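Local coordinates for protein beta-lactamase/D-alanine Carboxypeptidase (Yersinia pestis, PDB 3RJU) that probably acts as a serine hydrolase of the beta-lactamase and penicillin-binding protein family, cleaving beta-lactams or D-alanyl peptides, at residues Lys88-Lys93 with Leu171-Gly176; Ala102-Arg107 with Val151-Lys156; Arg120-Gly125 with Trp141-Leu146; Ser215-Thr220 with Gly228-Pro233. All coordinates share one frame; numbering follows the deposited sequence.

Interaction 1: residues Lys88-Lys93 with Leu171-Gly176; sequences KKYAPK and LSRAAG. With GOL (glycerol), chain C.
A glycerol molecule, probably taken up from the crystallisation liquor, bridges Tyr-90 and Arg-173, which form no direct hydrogen bond to each other. Its O3 donates to the backbone carbonyl O of Tyr-90 at 2.7 Å and accepts from Arg-173 NE, also at 2.7 Å, with an N-H...O angle of 161°. A second hydroxyl, O2, takes a more bent bond from Arg-173 NH2 at 2.7 Å, so two nitrogens of the guanidinium grip neighbouring oxygens, with O3 at its edge and near its plane. The arginine reaches this place by a folded route: CG stands anti to the backbone N (chi1 174°), then the chain bends at chi2 and again at chi3, which turns NE back toward the loop. On the way its CG passes at the edge of the Tyr-90 ring and lies 3.6 Å from Tyr-90 O. One helix position further on, the methyl CB of Ala-174 presses obliquely on the phenol, 3.4 Å from Tyr-90 CE1. The far end of the ring is held by polar partners: Asp-85 hydrogen-bonds the OH, and Lys-89 NZ donates to it at 3.1 Å, while the aliphatic CG of Lys-89 lies above one face. Val-81 packs against both Tyr-90 and Ala-174. Gly-176, with positive phi, ends the helix two residues after Ala-174 as the C-prime residue of a Schellman motif. The whole is a loop laid on the last turn of helix 162-175, within the helical part of the beta-lactamase fold.

Interaction 2: residues Ala102-Arg107 with Val151-Lys156; sequences AKQPIR and VPPGVK
Gln-104 meets Pro-152 and Pro-153 where two loops of the beta-lactamase fold pass each other, one leading to helix 108-113 and the other running from helix 137-144 to strand 156-158. In the conformer described, one of two modelled, the glutamine sets its CG anti to its own carbonyl carbon (chi1 -61°) and extends beyond it, which carries the amide alongside Pro-152, both side chains pointing the same way. OE1 of this conformer then lies 3.8 Å from Pro-152 CB and 3.7 Å from Pro-153 CD, in van der Waals contact with carbons of both rings that the other conformer may not share; no hydrogen bond is made across the contact. Nearer the backbone, Gln-104 CB rests 3.8 Å from Pro-153 CD, the two side chains crossing at a slant. The prolines head a type II turn from Pro-152 to Val-155 in which Gly-154 takes the positive phi. Tyr-100 packs on Pro-152 and His-110 on Pro-153. The CB of Pro-105 points away from 151-156, and its CG lies over one face of the Arg-107 guanidinium, whose NH1 is held by the carbonyl of Thr-84. Pro-153 also meets main chain: its CG lies 3.6 Å from Gln-104 O and 3.8 Å from Pro-105 O.

Interaction 3: residues Arg120-Gly125 with Trp141-Leu146; sequences REQPGG and WQWLKL
Gln-122 CG and Pro-123 CD both lie over one face of the Trp-143 indole, each offset toward the rim. The glutamine contact is a CH-pi interaction, with CG 4.0 Å from the centroid of the five-membered ring and 20° off its normal. Pro-123 comes obliquely onto the pyrrole side of the indole, its CG 3.3 Å from Trp-143 NE1 and its CD 3.6 Å from CE2, the two side chains crossing at about a right angle. Gln-122 is fully extended, CG anti to the backbone N (chi1 -175°), and runs antiparallel to the tryptophan side chain. Its amide thus passes beyond the ring to the stem of Trp-143, where NE2 comes within 3.3 Å of CB, the amide plane tilted only 22° from the indole. No hydrogen bond joins the two segments; the contact rests on van der Waals and CH-pi packing. Pro-135, Asn-139 and Arg-140 pack on Gln-122, while Leu-162 of helix 162-175 touches Trp-143. On the helix itself, Lys-145 NZ donates to Gln-142 OE1 at 3.0 Å. Gln-122 and Pro-123 pack on a tryptophan of helix 137-144, joining it to the preceding loop in the helical part of the beta-lactamase fold.

Interaction 4: residues Ser215-Thr220 with Gly228-Pro233; sequences SRCGNT and GIYSTP
The chain of 215-220 draws up to 228-233 most closely at Thr-220 and Gly-228, whose CA atoms are 4.9 Å apart, before residues 230-231 form a short strand. This strand pairs antiparallel with 58-59, shortly before helix 64-77, at whose start lies a sequence consistent with the SxxK motif of the beta-lactamase family. Tyr-230 carries the contact. Its ring reaches across to the loop and its OH donates to Gly-218 O at 2.7 Å. That acceptor lies at the edge of the ring, near its plane, and the donor is tilted only 15° from the carbonyl plane. Cys-217 SG sits obliquely beside the same phenol, 4.6 Å from the ring centroid, in a sulfur-aromatic contact. The disulfide to Cys-205 ties this sulfur, and with it the loop, to helix 202-205. Thr-220 CG2 approaches the phenol too, 3.5 Å from Tyr-230 OH, so methyl, sulfur and carbonyl all meet the hydroxyl end of the ring. A water donates to Arg-216 O at 3.1 Å and only weakly to the tyrosine hydroxyl; Arg-59 NH2 also bonds Arg-216 O. Thr-232 caps the following helix by accepting from Asp-235 N. Where the chains come closest, Thr-220 places its hydroxyl between its backbone N and carbonyl carbon (chi1 54°). Besides a weak second bond to Leu-198 O, OG1 donates from there to Gly-228 O at 2.6 Å, arriving 36° out of the carbonyl plane.

How the interactions relate
Interactions 1, 2 and 3 gather on one side of the chain's centre, with their centres 18 to 19 Å apart, and are nested along the sequence: 3 lies inside the loop closed by 2, and 2 inside that closed by 1. Interaction 1 touches both others, through Lys-88 on Pro-105 and through Ala-91 and Pro-92 on Trp-141. It sets the loop after helix 64-77 on helix 162-175, interaction 2 joins that loop to 151-156, and interaction 3 joins 120-125 to helix 137-144. Interaction 4 follows later in the chain, 23 to 33 Å away between centres, beside the small 58-59 and 230-231 sheet. The set spans the helical part and the region near the probable active-site helix.

Interaction 1: residues Lys88-Lys93 with Leu171-Gly176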
loop_
_atom_site.group_PDB
_atom_site.type_symbol
_atom_site.label_atom_id
_atom_site.label_comp_id
_atom_site.label_asym_id
_atom_site.label_seq_id
_atom_site.Cartn_x
_atom_site.Cartn_y
_atom_site.Cartn_z
ATOM N N LYS A 88 -19.806 2.032 -12.287
ATOM C CA LYS A 88 -21.263 2.020 -12.197
ATOM C C LYS A 88 -21.868 0.621 -12.388
ATOM O O LYS A 88 -23.037 0.408 -12.078
ATOM C CB LYS A 88 -21.885 3.027 -13.174
ATOM C CG LYS A 88 -21.802 2.625 -14.629
ATOM C CD LYS A 88 -22.946 3.259 -15.424
ATOM C CE LYS A 88 -22.809 4.775 -15.542
ATOM N NZ LYS A 88 -21.771 5.221 -16.528
ATOM N N LYS A 89 -21.076 -0.330 -12.880
ATOM C CA LYS A 89 -21.541 -1.719 -12.972
ATOM C C LYS A 89 -21.782 -2.329 -11.595
ATOM O O LYS A 89 -22.619 -3.239 -11.439
ATOM C CB LYS A 89 -20.538 -2.575 -13.745
ATOM C CG LYS A 89 -20.962 -3.994 -13.999
ATOM C CD LYS A 89 -20.074 -4.617 -15.073
ATOM C CE LYS A 89 -20.508 -6.050 -15.394
ATOM N NZ LYS A 89 -20.286 -6.942 -14.205
ATOM N N TYR A 90 -21.042 -1.829 -10.604
ATOM C CA TYR A 90 -21.057 -2.385 -9.253
ATOM C C TYR A 90 -21.680 -1.430 -8.247
ATOM O O TYR A 90 -21.433 -1.533 -7.044
ATOM C CB TYR A 90 -19.635 -2.808 -8.842
ATOM C CG TYR A 90 -19.079 -3.776 -9.844
ATOM C CD1 TYR A 90 -19.601 -5.055 -9.943
ATOM C CD2 TYR A 90 -18.071 -3.400 -10.731
ATOM C CE1 TYR A 90 -19.135 -5.944 -10.882
ATOM C CE2 TYR A 90 -17.579 -4.298 -11.681
ATOM C CZ TYR A 90 -18.126 -5.563 -11.750
ATOM O OH TYR A 90 -17.690 -6.473 -12.674
ATOM N N ALA A 91 -22.510 -0.522 -8.746
ATOM C CA ALA A 91 -23.192 0.449 -7.897
ATOM C C ALA A 91 -24.416 -0.196 -7.273
ATOM O O ALA A 91 -25.049 -1.043 -7.893
ATOM C CB ALA A 91 -23.603 1.674 -8.707
ATOM N N PRO A 92 -24.757 0.209 -6.042
ATOM C CA PRO A 92 -25.974 -0.323 -5.420
ATOM C C PRO A 92 -27.171 -0.089 -6.326
ATOM O O PRO A 92 -27.138 0.794 -7.181
ATOM C CB PRO A 92 -26.121 0.514 -4.149
ATOM C CG PRO A 92 -24.761 1.060 -3.872
ATOM C CD PRO A 92 -24.067 1.196 -5.195
ATOM N N LYS A 93 -28.219 -0.882 -6.136
ATOM C CA LYS A 93 -29.443 -0.741 -6.908
ATOM C C LYS A 93 -29.900 0.716 -6.990
ATOM O O LYS A 93 -30.122 1.368 -5.969
ATOM C CB LYS A 93 -30.552 -1.596 -6.286
ATOM C CG LYS A 93 -30.689 -1.414 -4.773
ATOM C CD LYS A 93 -32.131 -1.131 -4.347
ATOM C CE LYS A 93 -32.738 -2.311 -3.594
ATOM N NZ LYS A 93 -33.853 -1.886 -2.695
ATOM N N LEU A 171 -15.298 -4.336 -5.707
ATOM C CA LEU A 171 -14.781 -5.696 -5.704
ATOM C C LEU A 171 -15.631 -6.600 -4.809
ATOM O O LEU A 171 -15.936 -7.750 -5.164
ATOM C CB LEU A 171 -13.327 -5.710 -5.252
ATOM C CG LEU A 171 -12.369 -4.935 -6.159
ATOM C CD1 LEU A 171 -10.950 -4.998 -5.582
ATOM C CD2 LEU A 171 -12.392 -5.494 -7.603
ATOM N N SER A 172 -16.019 -6.068 -3.652
ATOM C CA SER A 172 -16.913 -6.776 -2.735
ATOM C C SER A 172 -18.262 -7.071 -3.404
ATOM O O SER A 172 -18.800 -8.196 -3.289
ATOM C CB SER A 172 -17.118 -5.942 -1.469
ATOM O OG SER A 172 -18.103 -6.528 -0.619
ATOM N N ARG A 173 -18.822 -6.067 -4.078
ATOM C CA ARG A 173 -20.104 -6.264 -4.761
ATOM C C ARG A 173 -19.970 -7.320 -5.859
ATOM O O ARG A 173 -20.811 -8.203 -5.969
ATOM C CB ARG A 173 -20.622 -4.942 -5.338
ATOM C CG ARG A 173 -21.886 -5.049 -6.193
ATOM C CD ARG A 173 -23.093 -5.374 -5.342
ATOM N NE ARG A 173 -23.326 -4.354 -4.325
ATOM C CZ ARG A 173 -24.239 -4.452 -3.356
ATOM N NH1 ARG A 173 -25.018 -5.529 -3.272
ATOM N NH2 ARG A 173 -24.374 -3.471 -2.466
ATOM N N ALA A 174 -18.908 -7.230 -6.660
ATOM C CA ALA A 174 -18.684 -8.171 -7.759
ATOM C C ALA A 174 -18.559 -9.610 -7.249
ATOM O O ALA A 174 -19.127 -10.552 -7.833
ATOM C CB ALA A 174 -17.431 -7.773 -8.540
ATOM N N ALA A 175 -17.826 -9.778 -6.151
ATOM C CA ALA A 175 -17.573 -11.106 -5.600
ATOM C C ALA A 175 -18.758 -11.613 -4.782
ATOM O O ALA A 175 -18.891 -12.810 -4.559
ATOM C CB ALA A 175 -16.303 -11.107 -4.754
ATOM N N GLY A 176 -19.619 -10.703 -4.339
ATOM C CA GLY A 176 -20.761 -11.085 -3.528
ATOM C C GLY A 176 -20.424 -11.486 -2.096
ATOM O O GLY A 176 -21.117 -12.311 -1.495
HETATM C C1 GOL C . -22.408 0.306 -2.003
HETATM O O1 GOL C . -23.000 0.000 -0.753
HETATM C C2 GOL C . -21.501 -0.842 -2.431
HETATM O O2 GOL C . -22.073 -2.047 -1.976
HETATM C C3 GOL C . -21.346 -0.905 -3.947
HETATM O O3 GOL C . -22.294 -1.810 -4.480
#

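Interaction 2: residues Ala102-Arg107 with Val151-Lys156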
loop_
_atom_site.group_PDB
_atom_site.type_symbol
_atom_site.label_atom_id
_atom_site.label_comp_id
_atom_site.label_asym_id
_atom_site.label_seq_id
_atom_site.Cartn_x
_atom_site.Cartn_y
_atom_site.Cartn_z
ATOM N N ALA A 102 -20.976 10.649 -21.059
ATOM C CA ALA A 102 -21.637 9.347 -21.175
ATOM C C ALA A 102 -20.690 8.212 -21.594
ATOM O O ALA A 102 -20.736 7.099 -21.038
ATOM C CB ALA A 102 -22.831 9.439 -22.135
ATOM N N LYS A 103 -19.824 8.496 -22.560
ATOM C CA LYS A 103 -18.958 7.474 -23.119
ATOM C C LYS A 103 -17.604 7.379 -22.417
ATOM O O LYS A 103 -16.750 6.595 -22.829
ATOM C CB LYS A 103 -18.742 7.710 -24.622
ATOM C CG LYS A 103 -20.038 7.819 -25.451
ATOM C CD LYS A 103 -20.871 6.549 -25.401
ATOM C CE LYS A 103 -22.146 6.705 -26.244
ATOM N NZ LYS A 103 -22.999 5.483 -26.268
ATOM N N GLN A 104 -17.398 8.193 -21.374
ATOM C CA GLN A 104 -16.132 8.181 -20.606
ATOM C C GLN A 104 -16.363 7.875 -19.127
ATOM O O GLN A 104 -16.084 8.693 -18.262
ATOM C CB GLN A 104 -15.367 9.516 -20.751
ATOM C CG GLN A 104 -14.952 9.865 -22.185
ATOM C CD GLN A 104 -13.664 10.690 -22.272
ATOM O OE1 GLN A 104 -12.597 10.248 -21.800
ATOM N NE2 GLN A 104 -13.753 11.900 -22.896
ATOM N N PRO A 105 -16.892 6.687 -18.826
ATOM C CA PRO A 105 -17.146 6.381 -17.410
ATOM C C PRO A 105 -15.865 6.137 -16.635
ATOM O O PRO A 105 -14.862 5.759 -17.232
ATOM C CB PRO A 105 -17.939 5.076 -17.481
ATOM C CG PRO A 105 -17.435 4.418 -18.750
ATOM C CD PRO A 105 -17.254 5.568 -19.719
ATOM N N ILE A 106 -15.905 6.324 -15.321
ATOM C CA ILE A 106 -14.815 5.874 -14.478
ATOM C C ILE A 106 -14.804 4.350 -14.470
ATOM O O ILE A 106 -15.828 3.736 -14.192
ATOM C CB ILE A 106 -15.000 6.390 -13.046
ATOM C CG1 ILE A 106 -14.822 7.909 -13.021
ATOM C CG2 ILE A 106 -14.024 5.722 -12.073
ATOM C CD1 ILE A 106 -15.343 8.566 -11.766
ATOM N N ARG A 107 -13.654 3.744 -14.770
ATOM C CA ARG A 107 -13.513 2.293 -14.767
ATOM C C ARG A 107 -12.628 1.828 -13.608
ATOM O O ARG A 107 -11.926 2.643 -12.990
ATOM C CB ARG A 107 -12.942 1.810 -16.102
ATOM C CG ARG A 107 -13.778 2.271 -17.274
ATOM C CD ARG A 107 -13.092 1.970 -18.602
ATOM N NE ARG A 107 -13.856 2.533 -19.713
ATOM C CZ ARG A 107 -14.829 1.899 -20.373
ATOM N NH1 ARG A 107 -15.151 0.649 -20.056
ATOM N NH2 ARG A 107 -15.472 2.516 -21.367
ATOM N N VAL A 151 -13.356 16.113 -14.701
ATOM C CA VAL A 151 -12.202 15.831 -15.543
ATOM C C VAL A 151 -12.386 14.452 -16.175
ATOM O O VAL A 151 -12.880 13.519 -15.532
ATOM C CB VAL A 151 -10.890 15.866 -14.751
ATOM C CG1 VAL A 151 -10.911 14.823 -13.693
ATOM C CG2 VAL A 151 -9.697 15.649 -15.665
ATOM N N PRO A 152 -12.005 14.310 -17.443
ATOM C CA PRO A 152 -12.159 12.971 -18.027
ATOM C C PRO A 152 -11.199 11.963 -17.397
ATOM O O PRO A 152 -10.132 12.339 -16.923
ATOM C CB PRO A 152 -11.808 13.172 -19.498
ATOM C CG PRO A 152 -11.107 14.482 -19.582
ATOM C CD PRO A 152 -11.483 15.301 -18.396
ATOM N N PRO A 153 -11.557 10.680 -17.432
ATOM C CA PRO A 153 -10.669 9.669 -16.841
ATOM C C PRO A 153 -9.415 9.414 -17.699
ATOM O O PRO A 153 -9.427 9.596 -18.919
ATOM C CB PRO A 153 -11.565 8.427 -16.766
ATOM C CG PRO A 153 -12.513 8.596 -17.954
ATOM C CD PRO A 153 -12.746 10.096 -18.087
ATOM N N GLY A 154 -8.331 8.996 -17.054
ATOM C CA GLY A 154 -7.111 8.674 -17.766
ATOM C C GLY A 154 -6.319 9.867 -18.267
ATOM O O GLY A 154 -5.447 9.718 -19.132
ATOM N N VAL A 155 -6.614 11.049 -17.729
ATOM C CA VAL A 155 -5.978 12.277 -18.187
ATOM C C VAL A 155 -5.033 12.870 -17.153
ATOM O O VAL A 155 -3.945 13.340 -17.493
ATOM C CB VAL A 155 -7.047 13.308 -18.602
ATOM C CG1 VAL A 155 -6.452 14.701 -18.832
ATOM C CG2 VAL A 155 -7.752 12.817 -19.870
ATOM N N LYS A 156 -5.458 12.848 -15.894
ATOM C CA LYS A 156 -4.641 13.347 -14.790
ATOM C C LYS A 156 -4.537 12.284 -13.701
ATOM O O LYS A 156 -5.522 11.593 -13.397
ATOM C CB LYS A 156 -5.267 14.612 -14.181
ATOM C CG LYS A 156 -5.265 15.834 -15.080
ATOM C CD LYS A 156 -5.872 17.034 -14.379
ATOM C CE LYS A 156 -5.943 18.236 -15.306
ATOM N NZ LYS A 156 -6.442 19.423 -14.547
#

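Interaction 3: residues Arg120-Gly125 with Trp141-Leu146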
loop_
_atom_site.group_PDB
_atom_site.type_symbol
_atom_site.label_atom_id
_atom_site.label_comp_id
_atom_site.label_asym_id
_atom_site.label_seq_id
_atom_site.Cartn_x
_atom_site.Cartn_y
_atom_site.Cartn_z
ATOM N N ARG A 120 -9.162 13.322 -3.612
ATOM C CA ARG A 120 -8.317 12.476 -2.784
ATOM C C ARG A 120 -9.112 11.890 -1.613
ATOM O O ARG A 120 -8.981 10.705 -1.298
ATOM C CB ARG A 120 -7.118 13.279 -2.294
ATOM C CG ARG A 120 -6.230 12.577 -1.287
ATOM C CD ARG A 120 -5.051 13.464 -0.936
ATOM N NE ARG A 120 -4.308 12.861 0.155
ATOM C CZ ARG A 120 -3.052 12.437 0.089
ATOM N NH1 ARG A 120 -2.333 12.585 -1.023
ATOM N NH2 ARG A 120 -2.511 11.876 1.163
ATOM N N GLU A 121 -9.921 12.736 -0.969
ATOM C CA GLU A 121 -10.847 12.295 0.075
ATOM C C GLU A 121 -12.272 12.738 -0.243
ATOM O O GLU A 121 -12.492 13.739 -0.917
ATOM C CB GLU A 121 -10.469 12.875 1.438
ATOM C CG GLU A 121 -9.087 12.510 1.905
ATOM C CD GLU A 121 -8.965 11.111 2.475
ATOM O OE1 GLU A 121 -9.981 10.401 2.639
ATOM O OE2 GLU A 121 -7.828 10.719 2.778
ATOM N N GLN A 122 -13.250 12.006 0.267
ATOM C CA GLN A 122 -14.593 12.548 0.274
ATOM C C GLN A 122 -14.568 13.874 1.028
ATOM O O GLN A 122 -14.044 13.952 2.134
ATOM C CB GLN A 122 -15.559 11.588 0.963
ATOM C CG GLN A 122 -17.000 12.077 0.876
ATOM C CD GLN A 122 -17.971 11.074 1.440
ATOM O OE1 GLN A 122 -17.748 9.878 1.334
ATOM N NE2 GLN A 122 -19.059 11.555 2.035
ATOM N N PRO A 123 -15.127 14.934 0.427
ATOM C CA PRO A 123 -15.176 16.224 1.132
ATOM C C PRO A 123 -16.191 16.218 2.271
ATOM O O PRO A 123 -17.049 15.329 2.341
ATOM C CB PRO A 123 -15.636 17.199 0.046
ATOM C CG PRO A 123 -16.382 16.339 -0.941
ATOM C CD PRO A 123 -15.697 15.001 -0.929
ATOM N N GLY A 124 -16.077 17.199 3.162
ATOM C CA GLY A 124 -17.128 17.491 4.115
ATOM C C GLY A 124 -17.222 16.598 5.332
ATOM O O GLY A 124 -18.295 16.492 5.935
ATOM N N GLY A 125 -16.115 15.970 5.717
ATOM C CA GLY A 125 -16.135 15.076 6.862
ATOM C C GLY A 125 -15.868 15.785 8.172
ATOM O O GLY A 125 -15.542 16.975 8.179
ATOM N N TRP A 141 -21.122 6.214 -0.900
ATOM C CA TRP A 141 -22.107 6.055 -1.957
ATOM C C TRP A 141 -23.203 7.113 -1.896
ATOM O O TRP A 141 -23.718 7.519 -2.932
ATOM C CB TRP A 141 -22.632 4.616 -2.012
ATOM C CG TRP A 141 -21.550 3.743 -2.523
ATOM C CD1 TRP A 141 -20.553 3.150 -1.789
ATOM C CD2 TRP A 141 -21.286 3.415 -3.897
ATOM N NE1 TRP A 141 -19.703 2.462 -2.622
ATOM C CE2 TRP A 141 -20.124 2.612 -3.917
ATOM C CE3 TRP A 141 -21.913 3.731 -5.110
ATOM C CZ2 TRP A 141 -19.592 2.090 -5.102
ATOM C CZ3 TRP A 141 -21.382 3.215 -6.288
ATOM C CH2 TRP A 141 -20.224 2.419 -6.276
ATOM N N GLN A 142 -23.514 7.592 -0.693
ATOM C CA GLN A 142 -24.434 8.709 -0.536
ATOM C C GLN A 142 -23.843 9.980 -1.171
ATOM O O GLN A 142 -24.545 10.723 -1.853
ATOM C CB GLN A 142 -24.777 8.917 0.943
ATOM C CG GLN A 142 -25.822 9.982 1.205
ATOM C CD GLN A 142 -27.147 9.697 0.504
ATOM O OE1 GLN A 142 -27.586 8.543 0.405
ATOM N NE2 GLN A 142 -27.786 10.757 -0.000
ATOM N N TRP A 143 -22.547 10.206 -0.974
ATOM C CA TRP A 143 -21.864 11.339 -1.592
ATOM C C TRP A 143 -21.740 11.165 -3.102
ATOM O O TRP A 143 -21.975 12.095 -3.858
ATOM C CB TRP A 143 -20.460 11.525 -0.993
ATOM C CG TRP A 143 -19.663 12.595 -1.687
ATOM C CD1 TRP A 143 -19.676 13.942 -1.410
ATOM C CD2 TRP A 143 -18.745 12.421 -2.783
ATOM N NE1 TRP A 143 -18.820 14.612 -2.267
ATOM C CE2 TRP A 143 -18.238 13.703 -3.114
ATOM C CE3 TRP A 143 -18.300 11.308 -3.510
ATOM C CZ2 TRP A 143 -17.321 13.903 -4.145
ATOM C CZ3 TRP A 143 -17.380 11.512 -4.544
ATOM C CH2 TRP A 143 -16.895 12.799 -4.841
ATOM N N LEU A 144 -21.364 9.972 -3.541
ATOM C CA LEU A 144 -21.038 9.760 -4.949
ATOM C C LEU A 144 -22.261 10.030 -5.837
ATOM O O LEU A 144 -22.158 10.604 -6.929
ATOM C CB LEU A 144 -20.496 8.335 -5.150
ATOM C CG LEU A 144 -19.961 7.980 -6.533
ATOM C CD1 LEU A 144 -18.770 8.859 -6.916
ATOM C CD2 LEU A 144 -19.596 6.510 -6.576
ATOM N N LYS A 145 -23.432 9.655 -5.347
ATOM C CA LYS A 145 -24.607 9.698 -6.197
ATOM C C LYS A 145 -25.005 11.129 -6.568
ATOM O O LYS A 145 -25.688 11.345 -7.563
ATOM C CB LYS A 145 -25.765 8.933 -5.561
ATOM C CG LYS A 145 -26.390 9.608 -4.370
ATOM C CD LYS A 145 -27.479 8.719 -3.811
ATOM C CE LYS A 145 -28.212 9.392 -2.676
ATOM N NZ LYS A 145 -29.238 8.475 -2.093
ATOM N N LEU A 146 -24.545 12.100 -5.785
ATOM C CA LEU A 146 -24.821 13.505 -6.061
ATOM C C LEU A 146 -23.589 14.257 -6.556
ATOM O O LEU A 146 -23.666 15.456 -6.830
ATOM C CB LEU A 146 -25.351 14.195 -4.802
ATOM C CG LEU A 146 -26.695 13.712 -4.266
ATOM C CD1 LEU A 146 -26.966 14.347 -2.914
ATOM C CD2 LEU A 146 -27.796 14.036 -5.257
#

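Interaction 4: residues Ser215-Thr220 with Gly228-Pro233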
loop_
_atom_site.group_PDB
_atom_site.type_symbol
_atom_site.label_atom_id
_atom_site.label_comp_id
_atom_site.label_asym_id
_atom_site.label_seq_id
_atom_site.Cartn_x
_atom_site.Cartn_y
_atom_site.Cartn_z
ATOM N N SER A 215 -3.416 6.718 16.911
ATOM C CA SER A 215 -4.879 6.682 17.063
ATOM C C SER A 215 -5.240 5.394 17.772
ATOM O O SER A 215 -4.491 4.422 17.694
ATOM C CB SER A 215 -5.565 6.614 15.689
ATOM O OG SER A 215 -5.744 7.872 15.081
ATOM N N ARG A 216 -6.411 5.347 18.404
ATOM C CA ARG A 216 -6.850 4.104 19.040
ATOM C C ARG A 216 -6.927 2.963 18.025
ATOM O O ARG A 216 -7.266 3.168 16.863
ATOM C CB ARG A 216 -8.195 4.264 19.771
ATOM C CG ARG A 216 -9.394 4.463 18.870
ATOM C CD ARG A 216 -10.713 4.330 19.662
ATOM N NE ARG A 216 -10.947 2.949 20.078
ATOM C CZ ARG A 216 -11.685 2.074 19.393
ATOM N NH1 ARG A 216 -12.280 2.441 18.264
ATOM N NH2 ARG A 216 -11.833 0.834 19.837
ATOM N N CYS A 217 -6.607 1.764 18.492
ATOM C CA CYS A 217 -6.612 0.581 17.656
ATOM C C CYS A 217 -8.041 0.077 17.515
ATOM O O CYS A 217 -8.629 -0.427 18.464
ATOM C CB CYS A 217 -5.702 -0.483 18.272
ATOM S SG CYS A 217 -5.596 -2.035 17.349
ATOM N N GLY A 218 -8.612 0.227 16.327
ATOM C CA GLY A 218 -9.997 -0.162 16.134
ATOM C C GLY A 218 -10.262 -0.711 14.755
ATOM O O GLY A 218 -9.342 -0.965 13.983
ATOM N N ASN A 219 -11.536 -0.929 14.471
ATOM C CA ASN A 219 -11.992 -1.424 13.186
ATOM C C ASN A 219 -11.707 -0.358 12.130
ATOM O O ASN A 219 -12.097 0.800 12.286
ATOM C CB ASN A 219 -13.493 -1.719 13.313
ATOM C CG ASN A 219 -14.142 -2.175 12.010
ATOM O OD1 ASN A 219 -14.022 -1.524 10.975
ATOM N ND2 ASN A 219 -14.871 -3.286 12.078
ATOM N N THR A 220 -11.007 -0.752 11.067
ATOM C CA THR A 220 -10.643 0.167 9.999
ATOM C C THR A 220 -11.246 -0.253 8.652
ATOM O O THR A 220 -10.743 0.121 7.575
ATOM C CB THR A 220 -9.122 0.244 9.865
ATOM O OG1 THR A 220 -8.598 -1.079 9.710
ATOM C CG2 THR A 220 -8.479 0.922 11.102
ATOM N N GLY A 228 -6.510 0.916 5.534
ATOM C CA GLY A 228 -6.814 0.459 6.884
ATOM C C GLY A 228 -6.097 -0.766 7.425
ATOM O O GLY A 228 -6.247 -1.098 8.596
ATOM N N ILE A 229 -5.349 -1.472 6.583
ATOM C CA ILE A 229 -4.879 -2.802 6.974
ATOM C C ILE A 229 -3.816 -2.752 8.076
ATOM O O ILE A 229 -2.863 -1.984 8.003
ATOM C CB ILE A 229 -4.405 -3.646 5.744
ATOM C CG1 ILE A 229 -5.593 -3.973 4.830
ATOM C CG2 ILE A 229 -3.680 -4.936 6.197
ATOM C CD1 ILE A 229 -5.181 -4.679 3.545
ATOM N N TYR A 230 -4.024 -3.542 9.120
ATOM C CA TYR A 230 -2.988 -3.808 10.112
ATOM C C TYR A 230 -2.236 -5.058 9.691
ATOM O O TYR A 230 -2.821 -5.985 9.130
ATOM C CB TYR A 230 -3.588 -4.076 11.472
ATOM C CG TYR A 230 -4.425 -2.987 12.091
ATOM C CD1 TYR A 230 -3.866 -2.088 13.012
ATOM C CD2 TYR A 230 -5.792 -2.888 11.827
ATOM C CE1 TYR A 230 -4.629 -1.118 13.619
ATOM C CE2 TYR A 230 -6.573 -1.899 12.444
ATOM C CZ TYR A 230 -5.993 -1.041 13.347
ATOM O OH TYR A 230 -6.759 -0.072 13.965
ATOM N N SER A 231 -0.943 -5.112 9.995
ATOM C CA SER A 231 -0.178 -6.321 9.732
ATOM C C SER A 231 0.969 -6.451 10.738
ATOM O O SER A 231 0.944 -5.818 11.816
ATOM C CB SER A 231 0.325 -6.331 8.280
ATOM O OG SER A 231 0.856 -7.597 7.918
ATOM N N THR A 232 1.976 -7.249 10.396
ATOM C CA THR A 232 3.181 -7.350 11.219
ATOM C C THR A 232 4.360 -7.467 10.268
ATOM O O THR A 232 4.179 -7.796 9.087
ATOM C CB THR A 232 3.170 -8.620 12.083
ATOM O OG1 THR A 232 3.081 -9.762 11.213
ATOM C CG2 THR A 232 1.995 -8.620 13.081
ATOM N N PRO A 233 5.576 -7.213 10.761
ATOM C CA PRO A 233 6.715 -7.416 9.868
ATOM C C PRO A 233 6.761 -8.840 9.290
ATOM O O PRO A 233 7.001 -8.995 8.093
ATOM C CB PRO A 233 7.916 -7.141 10.780
ATOM C CG PRO A 233 7.374 -6.082 11.755
ATOM C CD PRO A 233 5.968 -6.579 12.035
HETATM O O HOH W 1 -8.075 3.131 13.820
#